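Long-range contacts in tyrosinase (Aspergillus oryzae, PDB 6JU8), which probably oxidises L-tyrosine and L-dopa to L-dopaquinone with molecular oxygen at a dinuclear copper centre, a step in melanin formation: residues I70-V81 against N91-N99; P230-G241 against W251-A261. The protein carries 1 engineered substitution. All coordinates share one frame; numbering follows the deposited sequence.

Contact 1. Residues I70-V81 against N91-N99; sequences IHGAPWTEWDGV and NPTGFAVHN. Engineered in segment 91-99: Ala96 (natural residue Cys). With CU (copper (II) ion), chain C.
His71 O is gripped from the 91-99 side by a water and by a C-H group. A water donates to His71 O at 2.8 Å and accepts from Gly94 N; Gly94 CA lies 3.4 Å from His71 O in a CA-H...O contact. One residue earlier, Phe95 N donates to Ile70 O at 3.1 Å. Gly94 CA lies 3.8 Å from Gly72 CA, so the two backbones pass closely at a pair of glycines. His71 and His98 bind the same copper through NE2, at 2.1 and 2.2 Å, with their ring planes 79° apart. The CG of His71 lies anti to its backbone N (chi1 -173°), which carries the ring to the metal. His107 is the third histidine on this copper, which also binds a water; three histidines on each of two coppers is the type 3 pattern. Engineered Ala96 brings its CB to 3.3 Å from His71 CD2. Farther out, Pro92 CB lies over one face of the Trp75 indole in a CH-pi contact, and Ala73 CA covers the opposite face. The Phe95 ring reaches Val81 CG1 with its CE1. Both segments belong to the long loop between helices 64-69 and 103-129. Ile70, His71 and Ala96 pack on helix 103-129, Trp78 on helix 64-69, and Trp75 touches strand 218-222.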
# COMPACT_ATOMS: atom_id res chain seq x y z
N ILE A 70 8.97 -20.12 -14.36
CA ILE A 70 9.15 -21.58 -14.24
C ILE A 70 8.04 -22.19 -13.43
O ILE A 70 7.57 -23.30 -13.72
CB ILE A 70 10.52 -21.86 -13.57
CG1 ILE A 70 11.68 -21.50 -14.52
CG2 ILE A 70 10.60 -23.31 -13.13
CD1 ILE A 70 13.03 -21.44 -13.86
N HIS A 71 7.62 -21.49 -12.38
CA HIS A 71 6.70 -22.05 -11.39
C HIS A 71 5.31 -22.29 -11.98
O HIS A 71 4.68 -23.29 -11.67
CB HIS A 71 6.61 -21.07 -10.23
CG HIS A 71 5.84 -21.52 -9.04
ND1 HIS A 71 4.57 -21.01 -8.81
CD2 HIS A 71 6.10 -22.39 -8.05
CE1 HIS A 71 4.11 -21.57 -7.68
NE2 HIS A 71 5.01 -22.41 -7.20
N GLY A 72 4.79 -21.37 -12.80
CA GLY A 72 3.41 -21.35 -13.22
C GLY A 72 3.20 -20.65 -14.54
O GLY A 72 3.85 -20.96 -15.54
N ALA A 73 2.24 -19.73 -14.55
CA ALA A 73 1.92 -18.97 -15.76
C ALA A 73 3.13 -18.13 -16.15
O ALA A 73 3.85 -17.66 -15.25
CB ALA A 73 0.69 -18.10 -15.52
N PRO A 74 3.37 -17.86 -17.42
CA PRO A 74 2.50 -18.16 -18.56
C PRO A 74 2.63 -19.55 -19.17
O PRO A 74 2.11 -19.80 -20.28
CB PRO A 74 2.93 -17.10 -19.60
CG PRO A 74 4.39 -16.89 -19.30
CD PRO A 74 4.51 -16.97 -17.80
N TRP A 75 3.31 -20.46 -18.50
CA TRP A 75 3.36 -21.87 -18.86
C TRP A 75 4.18 -22.11 -20.12
O TRP A 75 3.76 -22.87 -21.00
CB TRP A 75 1.93 -22.43 -19.00
CG TRP A 75 1.06 -22.15 -17.80
CD1 TRP A 75 1.27 -22.54 -16.50
CD2 TRP A 75 -0.18 -21.46 -17.82
NE1 TRP A 75 0.24 -22.10 -15.70
CE2 TRP A 75 -0.67 -21.43 -16.50
CE3 TRP A 75 -0.92 -20.84 -18.84
CZ2 TRP A 75 -1.88 -20.82 -16.14
CZ3 TRP A 75 -2.11 -20.23 -18.48
CH2 TRP A 75 -2.58 -20.23 -17.16
N THR A 76 5.36 -21.50 -20.20
CA THR A 76 6.21 -21.63 -21.37
C THR A 76 7.43 -22.51 -21.08
O THR A 76 7.68 -22.91 -19.96
CB THR A 76 6.75 -20.27 -21.86
OG1 THR A 76 7.71 -19.77 -20.90
CG2 THR A 76 5.66 -19.22 -21.98
N GLU A 77 8.22 -22.74 -22.12
CA GLU A 77 9.51 -23.39 -22.02
C GLU A 77 10.46 -22.62 -21.11
O GLU A 77 10.34 -21.40 -20.95
CB GLU A 77 10.15 -23.58 -23.40
CG GLU A 77 10.78 -22.34 -23.98
CD GLU A 77 12.21 -22.08 -23.56
OE1 GLU A 77 13.06 -22.96 -23.33
OE2 GLU A 77 12.52 -20.88 -23.43
N TRP A 78 11.38 -23.37 -20.51
CA TRP A 78 12.50 -22.76 -19.81
C TRP A 78 13.70 -23.69 -19.97
O TRP A 78 13.54 -24.92 -19.88
CB TRP A 78 12.19 -22.49 -18.33
CG TRP A 78 13.31 -21.71 -17.70
CD1 TRP A 78 13.48 -20.35 -17.73
CD2 TRP A 78 14.41 -22.22 -16.94
NE1 TRP A 78 14.62 -20.01 -17.05
CE2 TRP A 78 15.21 -21.13 -16.54
CE3 TRP A 78 14.78 -23.52 -16.55
CZ2 TRP A 78 16.38 -21.28 -15.78
CZ3 TRP A 78 15.93 -23.66 -15.80
CH2 TRP A 78 16.70 -22.56 -15.43
N ASP A 79 14.87 -23.14 -20.23
CA ASP A 79 16.11 -23.90 -20.36
C ASP A 79 15.97 -25.06 -21.34
O ASP A 79 16.57 -26.13 -21.17
CB ASP A 79 16.64 -24.39 -19.02
CG ASP A 79 18.16 -24.50 -19.02
OD1 ASP A 79 18.81 -23.77 -19.81
OD2 ASP A 79 18.69 -25.32 -18.23
N GLY A 80 15.21 -24.84 -22.42
CA GLY A 80 15.13 -25.85 -23.45
C GLY A 80 14.17 -26.98 -23.14
O GLY A 80 14.06 -27.93 -23.92
N VAL A 81 13.46 -26.87 -22.01
CA VAL A 81 12.48 -27.87 -21.60
C VAL A 81 11.09 -27.34 -21.94
O VAL A 81 10.73 -26.24 -21.51
CB VAL A 81 12.57 -28.11 -20.08
CG1 VAL A 81 11.60 -29.20 -19.67
CG2 VAL A 81 14.00 -28.40 -19.65
N ASN A 91 -5.96 -28.28 -16.72
CA ASN A 91 -5.59 -26.93 -17.11
C ASN A 91 -4.08 -26.82 -17.32
O ASN A 91 -3.33 -27.58 -16.72
CB ASN A 91 -5.96 -25.91 -16.04
CG ASN A 91 -7.47 -25.75 -15.96
OD1 ASN A 91 -8.18 -25.99 -16.94
ND2 ASN A 91 -7.93 -25.38 -14.77
N PRO A 92 -3.66 -25.87 -18.13
CA PRO A 92 -2.22 -25.62 -18.23
C PRO A 92 -1.63 -25.39 -16.85
O PRO A 92 -2.24 -24.75 -15.99
CB PRO A 92 -2.15 -24.35 -19.08
CG PRO A 92 -3.41 -24.40 -19.90
CD PRO A 92 -4.45 -24.98 -19.00
N THR A 93 -0.43 -25.90 -16.63
CA THR A 93 0.22 -25.72 -15.33
C THR A 93 1.72 -25.59 -15.54
O THR A 93 2.22 -25.83 -16.64
CB THR A 93 -0.16 -26.90 -14.42
OG1 THR A 93 0.15 -26.59 -13.05
CG2 THR A 93 0.63 -28.12 -14.83
N GLY A 94 2.42 -25.17 -14.50
CA GLY A 94 3.84 -24.92 -14.55
C GLY A 94 4.64 -26.16 -14.19
O GLY A 94 4.12 -27.27 -14.01
N PHE A 95 5.97 -25.94 -14.10
CA PHE A 95 6.85 -27.05 -13.74
C PHE A 95 6.75 -27.38 -12.26
O PHE A 95 7.23 -28.43 -11.84
CB PHE A 95 8.30 -26.73 -14.06
CG PHE A 95 8.58 -26.63 -15.55
CD1 PHE A 95 8.65 -27.79 -16.29
CD2 PHE A 95 8.81 -25.42 -16.19
CE1 PHE A 95 8.92 -27.74 -17.65
CE2 PHE A 95 9.07 -25.35 -17.56
CZ PHE A 95 9.16 -26.53 -18.27
N ALA A 96 6.27 -26.44 -11.45
CA ALA A 96 6.29 -26.60 -10.01
C ALA A 96 5.53 -27.86 -9.61
O ALA A 96 4.48 -28.18 -10.18
CB ALA A 96 5.66 -25.39 -9.34
N VAL A 97 6.08 -28.54 -8.61
CA VAL A 97 5.40 -29.70 -8.04
C VAL A 97 4.56 -29.28 -6.83
O VAL A 97 5.11 -28.79 -5.84
CB VAL A 97 6.39 -30.79 -7.57
CG1 VAL A 97 5.62 -31.87 -6.84
CG2 VAL A 97 7.14 -31.36 -8.77
N HIS A 98 3.26 -29.46 -6.94
CA HIS A 98 2.31 -29.31 -5.84
C HIS A 98 1.52 -30.60 -5.68
O HIS A 98 1.27 -31.29 -6.68
CB HIS A 98 1.39 -28.10 -6.07
CG HIS A 98 2.18 -26.83 -6.14
ND1 HIS A 98 2.32 -26.12 -7.32
CD2 HIS A 98 2.91 -26.14 -5.22
CE1 HIS A 98 3.05 -25.05 -7.10
NE2 HIS A 98 3.45 -25.04 -5.84
N ASN A 99 1.15 -30.90 -4.45
CA ASN A 99 0.35 -32.10 -4.14
C ASN A 99 1.07 -33.36 -4.61
O ASN A 99 0.46 -34.31 -5.09
CB ASN A 99 -1.05 -32.05 -4.77
CG ASN A 99 -2.00 -33.03 -4.13
OD1 ASN A 99 -2.06 -33.17 -2.90
ND2 ASN A 99 -2.76 -33.77 -4.94
CU CU C . 5.41 -24.00 -5.85
O HOH W 1 2.12 -24.37 -11.71
O HOH W 2 3.35 -25.69 -19.25
O HOH W 3 4.70 -22.84 -4.49

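Contact 2. Residues P230-G241 against W251-A261; sequences PFDKCQSTTKYG and WADGGQNWLRA. With NO3 (nitrate ion), chain E.
Residues 234-239 run in the same direction as 252-256, and the two backbones come together in a single bridge between Lys239 and Gln256. The chain then turns, and Gly241 comes back beside Gly254. Ala252 O is shared by two successive N-H groups, those of Gln235 and Ser236. Gly255 O takes Lys239 N and the hydroxyl of Thr238; the bond from Thr238 OG1 to Gly255 O is short at 2.7 Å. Lys239 O in turn receives Asn257 N and Asn257 ND2, the latter at 2.9 Å. The same ND2 also donates to Gly254 O, so two carbonyls fix the Asn257 amide. Asp253 OD1 accepts from Gly255 N, an Asx turn that bends the chain before the bridge.

The Gln256 chain folds back at chi2 (-47°), and both ends of its amide are used. Gln256 NE2 donates to Thr237 O at 2.9 Å, in the amide's own plane but above that of the carbonyl. OE1 accepts from Lys239 NZ, which also forms a salt bridge with Asp369. In the central di-copper domain the contact joins the loop after strand 225-229 to the link between helices 248-251 and 258-267 and to the first turn of the latter. At one end Pro230 CG sits over the six-membered ring of Trp251, 3.5 Å from its centroid. At the other, Arg260 CG lies over the Tyr240 ring, with the guanidinium turned 84° from the ring plane, while Tyr240 OH is hydrogen-bonded to Trp338 O. Arg260 NE donates to nitrate O3 at 3.0 Å. This ion, probably from the crystallisation liquor, is also bound by Arg260 of the second subunit.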
# COMPACT_ATOMS: atom_id res chain seq x y z
N PRO A 230 -8.24 -11.32 -11.91
CA PRO A 230 -7.81 -10.53 -13.07
C PRO A 230 -6.33 -10.18 -13.15
O PRO A 230 -5.95 -9.02 -13.36
CB PRO A 230 -8.64 -9.25 -12.94
CG PRO A 230 -8.81 -9.07 -11.44
CD PRO A 230 -8.97 -10.49 -10.93
N PHE A 231 -5.47 -11.19 -13.04
CA PHE A 231 -4.02 -10.99 -13.09
C PHE A 231 -3.58 -10.49 -14.45
O PHE A 231 -2.51 -9.88 -14.52
CB PHE A 231 -3.30 -12.28 -12.70
CG PHE A 231 -3.53 -12.63 -11.25
CD1 PHE A 231 -3.16 -11.79 -10.22
CD2 PHE A 231 -4.14 -13.84 -10.92
CE1 PHE A 231 -3.36 -12.14 -8.90
CE2 PHE A 231 -4.30 -14.21 -9.59
CZ PHE A 231 -3.88 -13.38 -8.57
N ASP A 232 -4.36 -10.68 -15.51
CA ASP A 232 -4.06 -10.07 -16.79
C ASP A 232 -4.13 -8.55 -16.76
O ASP A 232 -3.51 -7.89 -17.61
CB ASP A 232 -5.03 -10.62 -17.86
CG ASP A 232 -6.50 -10.49 -17.53
OD1 ASP A 232 -6.90 -10.59 -16.36
OD2 ASP A 232 -7.31 -10.28 -18.47
N LYS A 233 -4.84 -7.98 -15.79
CA LYS A 233 -5.06 -6.54 -15.67
C LYS A 233 -4.09 -5.88 -14.71
O LYS A 233 -4.17 -4.68 -14.45
CB LYS A 233 -6.49 -6.25 -15.23
CG LYS A 233 -7.56 -6.82 -16.12
CD LYS A 233 -7.46 -6.32 -17.55
CE LYS A 233 -8.60 -6.84 -18.42
NZ LYS A 233 -8.48 -6.26 -19.79
N CYS A 234 -3.14 -6.67 -14.17
CA CYS A 234 -2.13 -6.13 -13.29
C CYS A 234 -0.84 -5.79 -14.02
O CYS A 234 -0.33 -6.61 -14.80
CB CYS A 234 -1.74 -7.16 -12.22
SG CYS A 234 -3.15 -7.71 -11.23
N GLN A 235 -0.30 -4.61 -13.73
CA GLN A 235 1.08 -4.31 -14.10
C GLN A 235 2.04 -4.75 -12.99
O GLN A 235 3.12 -5.27 -13.29
CB GLN A 235 1.25 -2.81 -14.41
CG GLN A 235 2.66 -2.46 -14.82
CD GLN A 235 2.79 -1.04 -15.37
OE1 GLN A 235 1.85 -0.38 -15.75
NE2 GLN A 235 4.05 -0.64 -15.46
N SER A 236 1.65 -4.53 -11.75
CA SER A 236 2.41 -4.87 -10.55
C SER A 236 1.78 -6.05 -9.83
O SER A 236 0.57 -6.20 -9.80
CB SER A 236 2.43 -3.66 -9.61
OG SER A 236 3.17 -3.96 -8.43
N THR A 237 2.63 -6.82 -9.16
CA THR A 237 2.11 -7.76 -8.16
C THR A 237 1.46 -6.98 -7.01
O THR A 237 1.81 -5.81 -6.78
CB THR A 237 3.25 -8.65 -7.62
OG1 THR A 237 4.29 -7.84 -7.04
CG2 THR A 237 3.88 -9.48 -8.73
N THR A 238 0.50 -7.61 -6.36
CA THR A 238 -0.22 -7.01 -5.26
C THR A 238 -0.44 -8.02 -4.15
O THR A 238 -0.54 -9.22 -4.41
CB THR A 238 -1.54 -6.38 -5.73
OG1 THR A 238 -2.23 -5.74 -4.64
CG2 THR A 238 -2.50 -7.40 -6.32
N LYS A 239 -0.51 -7.53 -2.92
CA LYS A 239 -1.01 -8.29 -1.76
C LYS A 239 -2.37 -7.71 -1.40
O LYS A 239 -2.39 -6.51 -1.02
CB LYS A 239 -0.03 -8.22 -0.57
CG LYS A 239 1.39 -8.69 -0.90
CD LYS A 239 2.34 -8.19 0.22
CE LYS A 239 3.77 -8.69 0.02
NZ LYS A 239 4.30 -8.27 -1.30
N TYR A 240 -3.45 -8.44 -1.58
CA TYR A 240 -4.82 -8.08 -1.23
C TYR A 240 -5.45 -7.01 -2.11
O TYR A 240 -6.62 -6.66 -1.87
CB TYR A 240 -4.95 -7.64 0.25
CG TYR A 240 -4.85 -8.79 1.22
CD1 TYR A 240 -3.61 -9.30 1.59
CD2 TYR A 240 -6.00 -9.38 1.78
CE1 TYR A 240 -3.48 -10.35 2.49
CE2 TYR A 240 -5.87 -10.45 2.66
CZ TYR A 240 -4.61 -10.92 3.01
OH TYR A 240 -4.55 -11.99 3.89
N GLY A 241 -4.77 -6.45 -3.11
CA GLY A 241 -5.34 -5.30 -3.81
C GLY A 241 -6.36 -5.55 -4.90
O GLY A 241 -6.88 -4.55 -5.43
N TRP A 251 -6.71 -2.25 -10.21
CA TRP A 251 -6.07 -3.55 -10.38
C TRP A 251 -4.69 -3.44 -11.01
O TRP A 251 -3.84 -4.33 -10.81
CB TRP A 251 -6.96 -4.42 -11.27
CG TRP A 251 -8.27 -4.79 -10.63
CD1 TRP A 251 -8.70 -4.64 -9.34
CD2 TRP A 251 -9.34 -5.42 -11.34
NE1 TRP A 251 -9.97 -5.16 -9.23
CE2 TRP A 251 -10.40 -5.64 -10.43
CE3 TRP A 251 -9.48 -5.82 -12.67
CZ2 TRP A 251 -11.60 -6.24 -10.80
CZ3 TRP A 251 -10.67 -6.42 -13.04
CH2 TRP A 251 -11.73 -6.62 -12.11
N ALA A 252 -4.41 -2.41 -11.79
CA ALA A 252 -3.10 -2.29 -12.43
C ALA A 252 -2.00 -2.33 -11.38
O ALA A 252 -0.93 -2.90 -11.59
CB ALA A 252 -3.05 -0.96 -13.18
N ASP A 253 -2.26 -1.69 -10.23
CA ASP A 253 -1.33 -1.78 -9.10
C ASP A 253 -2.17 -1.62 -7.83
O ASP A 253 -2.50 -0.50 -7.44
CB ASP A 253 -0.24 -0.72 -9.17
CG ASP A 253 0.80 -0.85 -8.07
OD1 ASP A 253 0.56 -1.58 -7.10
OD2 ASP A 253 1.85 -0.19 -8.18
N GLY A 254 -2.55 -2.73 -7.25
CA GLY A 254 -3.43 -2.77 -6.11
C GLY A 254 -2.77 -2.54 -4.78
O GLY A 254 -3.44 -2.50 -3.74
N GLY A 255 -1.45 -2.37 -4.79
CA GLY A 255 -0.69 -2.05 -3.61
C GLY A 255 -0.18 -3.24 -2.82
O GLY A 255 -0.56 -4.39 -3.02
N GLN A 256 0.74 -2.95 -1.91
CA GLN A 256 1.32 -3.94 -1.00
C GLN A 256 0.60 -3.75 0.33
O GLN A 256 1.07 -2.97 1.18
CB GLN A 256 2.83 -3.71 -0.89
CG GLN A 256 3.51 -3.68 -2.26
CD GLN A 256 3.08 -4.80 -3.18
OE1 GLN A 256 3.05 -5.97 -2.78
NE2 GLN A 256 2.74 -4.47 -4.41
N ASN A 257 -0.54 -4.41 0.48
CA ASN A 257 -1.39 -4.14 1.65
C ASN A 257 -0.96 -5.03 2.81
O ASN A 257 -1.64 -5.95 3.25
CB ASN A 257 -2.85 -4.30 1.25
CG ASN A 257 -3.17 -3.32 0.12
OD1 ASN A 257 -3.21 -2.10 0.34
ND2 ASN A 257 -3.36 -3.81 -1.09
N TRP A 258 0.25 -4.74 3.29
CA TRP A 258 0.97 -5.55 4.26
C TRP A 258 0.31 -5.59 5.62
O TRP A 258 0.47 -6.58 6.34
CB TRP A 258 2.42 -5.11 4.34
CG TRP A 258 2.70 -3.71 4.80
CD1 TRP A 258 2.89 -2.60 4.02
CD2 TRP A 258 2.83 -3.28 6.18
NE1 TRP A 258 3.13 -1.50 4.82
CE2 TRP A 258 3.10 -1.89 6.15
CE3 TRP A 258 2.77 -3.92 7.41
CZ2 TRP A 258 3.30 -1.15 7.31
CZ3 TRP A 258 2.96 -3.19 8.58
CH2 TRP A 258 3.22 -1.80 8.50
N LEU A 259 -0.51 -4.60 5.98
CA LEU A 259 -1.19 -4.67 7.28
C LEU A 259 -2.23 -5.78 7.24
O LEU A 259 -2.49 -6.42 8.27
CB LEU A 259 -1.93 -3.36 7.59
CG LEU A 259 -1.03 -2.15 7.85
CD1 LEU A 259 -1.88 -0.89 7.86
CD2 LEU A 259 -0.29 -2.31 9.17
N ARG A 260 -2.85 -6.00 6.06
CA ARG A 260 -3.90 -7.03 5.98
C ARG A 260 -3.24 -8.41 6.02
O ARG A 260 -3.74 -9.35 6.62
CB ARG A 260 -4.75 -6.83 4.72
CG ARG A 260 -6.06 -7.63 4.80
CD ARG A 260 -7.10 -6.97 3.90
NE ARG A 260 -7.64 -5.79 4.59
CZ ARG A 260 -8.82 -5.25 4.41
NH1 ARG A 260 -9.65 -5.72 3.50
NH2 ARG A 260 -9.19 -4.21 5.16
N ALA A 261 -2.07 -8.54 5.37
CA ALA A 261 -1.31 -9.79 5.42
C ALA A 261 -0.91 -10.11 6.86
O ALA A 261 -1.07 -11.22 7.35
CB ALA A 261 -0.06 -9.69 4.57
N NO3 E . -5.20 -3.21 5.15
O1 NO3 E . -4.50 -2.29 5.57
O2 NO3 E . -5.17 -3.63 4.01
O3 NO3 E . -6.00 -3.68 5.99
O HOH W 4 -1.93 -5.10 -8.83
O HOH W 5 3.16 -7.92 -4.61

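The contacts follow one another along the chain: 70-81 with 91-99 closes before 230-241 with 251-261 opens. Both lie in the common central domain of tyrosinase. Their centres are 22 Å apart, and their nearest atoms stay about 8 Å from each other without touching. Contact 1 belongs to the loop between helices 64-69 and 103-129 and supplies two copper ligands directly. Contact 2 joins the loop after strand 225-229 to the start of helix 258-267. It holds no copper ligand; the Tyr240 side chain is about 10 Å from that of the copper ligand His336. Contact 1 thus holds part of the metal site; contact 2 lies away from it, and part of it packs on the second subunit.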